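Local atomic coordinates of D-alanyl transferase DltD (PDB entry 6O93), a protein that probably transfers D-alanine to lipoteichoic acid during cell wall biogenesis in the Gram-positive bacterium Enterococcus faecalis. Residues P57-E62 with K209-L214. Numbering follows the deposited sequence.
Sequences PSVLSE and KDMKQL
V59 meets D210, M211 and L214 through a single methyl, CG1. That methyl is anti to the backbone N (chi1 -179°), which carries it out from helix 57-63 toward the C-terminal part of helix 204-211. V59 CG1 lies 3.9 Å from D210 CB, so the aspartate contributes its methylene here. The same methyl is 4.0 Å from L214 CD1.

M211 can be followed outward from its backbone. Its CB does not point at helix 57-63 and meets nothing there; contact starts at M211 CG, 4.1 Å from V59 CG1. Its SD then reaches the aliphatic part of E62, with M211 SD 3.7 Å from E62 CG. The chain bends at chi3 (56°), and CE has no partner in residues 57-62 within 4.2 Å.

DltD belongs to the SGNH hydrolase clan, and helix 57-63 is the helix of the beta-alpha-beta crossover that links the neighbouring parallel strands 40-44 and 69-73 of its central sheet. The contact joins this helix to residues 209-214. A type I turn from M211 to L214 brings the leucine back toward the helix. There both methyls of L214 meet L60 CD2, with L214 CD1 at 3.9 Å from it. The two leucine side chains cross at about a right angle. L60 also touches L356 on helix 352-367. The carboxylate of E62 leads away from M211 and forms a salt bridge with R69.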
loop_
_atom_site.group_PDB
_atom_site.type_symbol
_atom_site.label_atom_id
_atom_site.label_comp_id
_atom_site.label_asym_id
_atom_site.label_seq_id
_atom_site.Cartn_x
_atom_site.Cartn_y
_atom_site.Cartn_z
ATOM N N PRO A 57 8.941 -8.288 7.628
ATOM C CA PRO A 57 10.003 -8.341 6.608
ATOM C C PRO A 57 11.139 -7.360 6.842
ATOM O O PRO A 57 12.287 -7.668 6.500
ATOM C CB PRO A 57 9.250 -8.032 5.308
ATOM C CG PRO A 57 7.854 -8.471 5.573
ATOM C CD PRO A 57 7.603 -8.171 7.021
ATOM N N SER A 58 10.860 -6.181 7.404
ATOM C CA SER A 58 11.928 -5.229 7.689
ATOM C C SER A 58 12.916 -5.784 8.706
ATOM O O SER A 58 14.114 -5.485 8.635
ATOM C CB SER A 58 11.341 -3.909 8.194
ATOM O OG SER A 58 10.606 -3.251 7.177
ATOM N N VAL A 59 12.438 -6.589 9.655
ATOM C CA VAL A 59 13.319 -7.137 10.681
ATOM C C VAL A 59 14.052 -8.366 10.159
ATOM O O VAL A 59 15.260 -8.517 10.369
ATOM C CB VAL A 59 12.515 -7.459 11.953
ATOM C CG1 VAL A 59 13.433 -8.012 13.035
ATOM C CG2 VAL A 59 11.784 -6.218 12.446
ATOM N N LEU A 60 13.336 -9.261 9.476
ATOM C CA LEU A 60 13.967 -10.465 8.948
ATOM C C LEU A 60 15.034 -10.122 7.916
ATOM O O LEU A 60 16.091 -10.763 7.870
ATOM C CB LEU A 60 12.905 -11.386 8.342
ATOM C CG LEU A 60 11.875 -11.954 9.325
ATOM C CD1 LEU A 60 10.756 -12.670 8.593
ATOM C CD2 LEU A 60 12.542 -12.896 10.316
ATOM N N SER A 61 14.778 -9.115 7.079
ATOM C CA SER A 61 15.755 -8.743 6.059
ATOM C C SER A 61 17.031 -8.198 6.689
ATOM O O SER A 61 18.135 -8.478 6.208
ATOM C CB SER A 61 15.152 -7.717 5.101
ATOM O OG SER A 61 14.120 -8.292 4.321
ATOM N N GLU A 62 16.900 -7.419 7.765
ATOM C CA GLU A 62 18.077 -6.895 8.452
ATOM C C GLU A 62 18.785 -7.988 9.244
ATOM O O GLU A 62 20.020 -8.048 9.264
ATOM C CB GLU A 62 17.667 -5.744 9.371
ATOM C CG GLU A 62 18.823 -4.980 10.002
ATOM C CD GLU A 62 19.639 -4.207 8.986
ATOM O OE1 GLU A 62 20.759 -4.648 8.657
ATOM O OE2 GLU A 62 19.155 -3.163 8.506
ATOM N N LYS A 209 15.902 -4.239 18.298
ATOM C CA LYS A 209 15.412 -4.921 19.491
ATOM C C LYS A 209 14.839 -6.287 19.134
ATOM O O LYS A 209 15.136 -7.290 19.795
ATOM C CB LYS A 209 14.361 -4.061 20.198
ATOM C CG LYS A 209 13.800 -4.690 21.467
ATOM C CD LYS A 209 12.753 -3.802 22.125
ATOM C CE LYS A 209 12.229 -4.426 23.412
ATOM N NZ LYS A 209 11.216 -3.568 24.090
ATOM N N ASP A 210 14.021 -6.346 18.079
ATOM C CA ASP A 210 13.389 -7.605 17.699
ATOM C C ASP A 210 14.389 -8.580 17.092
ATOM O O ASP A 210 14.175 -9.796 17.149
ATOM C CB ASP A 210 12.245 -7.341 16.719
ATOM C CG ASP A 210 11.119 -6.540 17.341
ATOM O OD1 ASP A 210 11.174 -6.290 18.565
ATOM O OD2 ASP A 210 10.182 -6.159 16.609
ATOM N N MET A 211 15.480 -8.075 16.507
ATOM C CA MET A 211 16.511 -8.961 15.977
ATOM C C MET A 211 17.057 -9.890 17.053
ATOM O O MET A 211 17.436 -11.029 16.755
ATOM C CB MET A 211 17.646 -8.142 15.364
ATOM C CG MET A 211 17.378 -7.679 13.941
ATOM S SD MET A 211 18.618 -6.524 13.323
ATOM C CE MET A 211 20.123 -7.460 13.560
ATOM N N LYS A 212 17.103 -9.427 18.304
ATOM C CA LYS A 212 17.606 -10.241 19.405
ATOM C C LYS A 212 16.708 -11.431 19.719
ATOM O O LYS A 212 17.125 -12.314 20.475
ATOM C CB LYS A 212 17.770 -9.375 20.655
ATOM C CG LYS A 212 18.736 -8.210 20.473
ATOM C CD LYS A 212 18.837 -7.357 21.727
ATOM C CE LYS A 212 19.832 -6.222 21.543
ATOM N NZ LYS A 212 19.862 -5.303 22.716
ATOM N N GLN A 213 15.497 -11.477 19.164
ATOM C CA GLN A 213 14.593 -12.599 19.369
ATOM C C GLN A 213 14.768 -13.702 18.334
ATOM O O GLN A 213 14.244 -14.802 18.530
ATOM C CB GLN A 213 13.136 -12.119 19.338
ATOM C CG GLN A 213 12.758 -11.167 20.458
ATOM C CD GLN A 213 11.329 -10.668 20.336
ATOM O OE1 GLN A 213 10.846 -10.391 19.239
ATOM N NE2 GLN A 213 10.643 -10.557 21.467
ATOM N N LEU A 214 15.486 -13.438 17.249
ATOM C CA LEU A 214 15.568 -14.361 16.131
ATOM C C LEU A 214 16.828 -15.217 16.216
ATOM O O LEU A 214 17.866 -14.761 16.705
ATOM C CB LEU A 214 15.572 -13.593 14.807
ATOM C CG LEU A 214 14.307 -12.789 14.503
ATOM C CD1 LEU A 214 14.590 -11.774 13.412
ATOM C CD2 LEU A 214 13.166 -13.711 14.096
#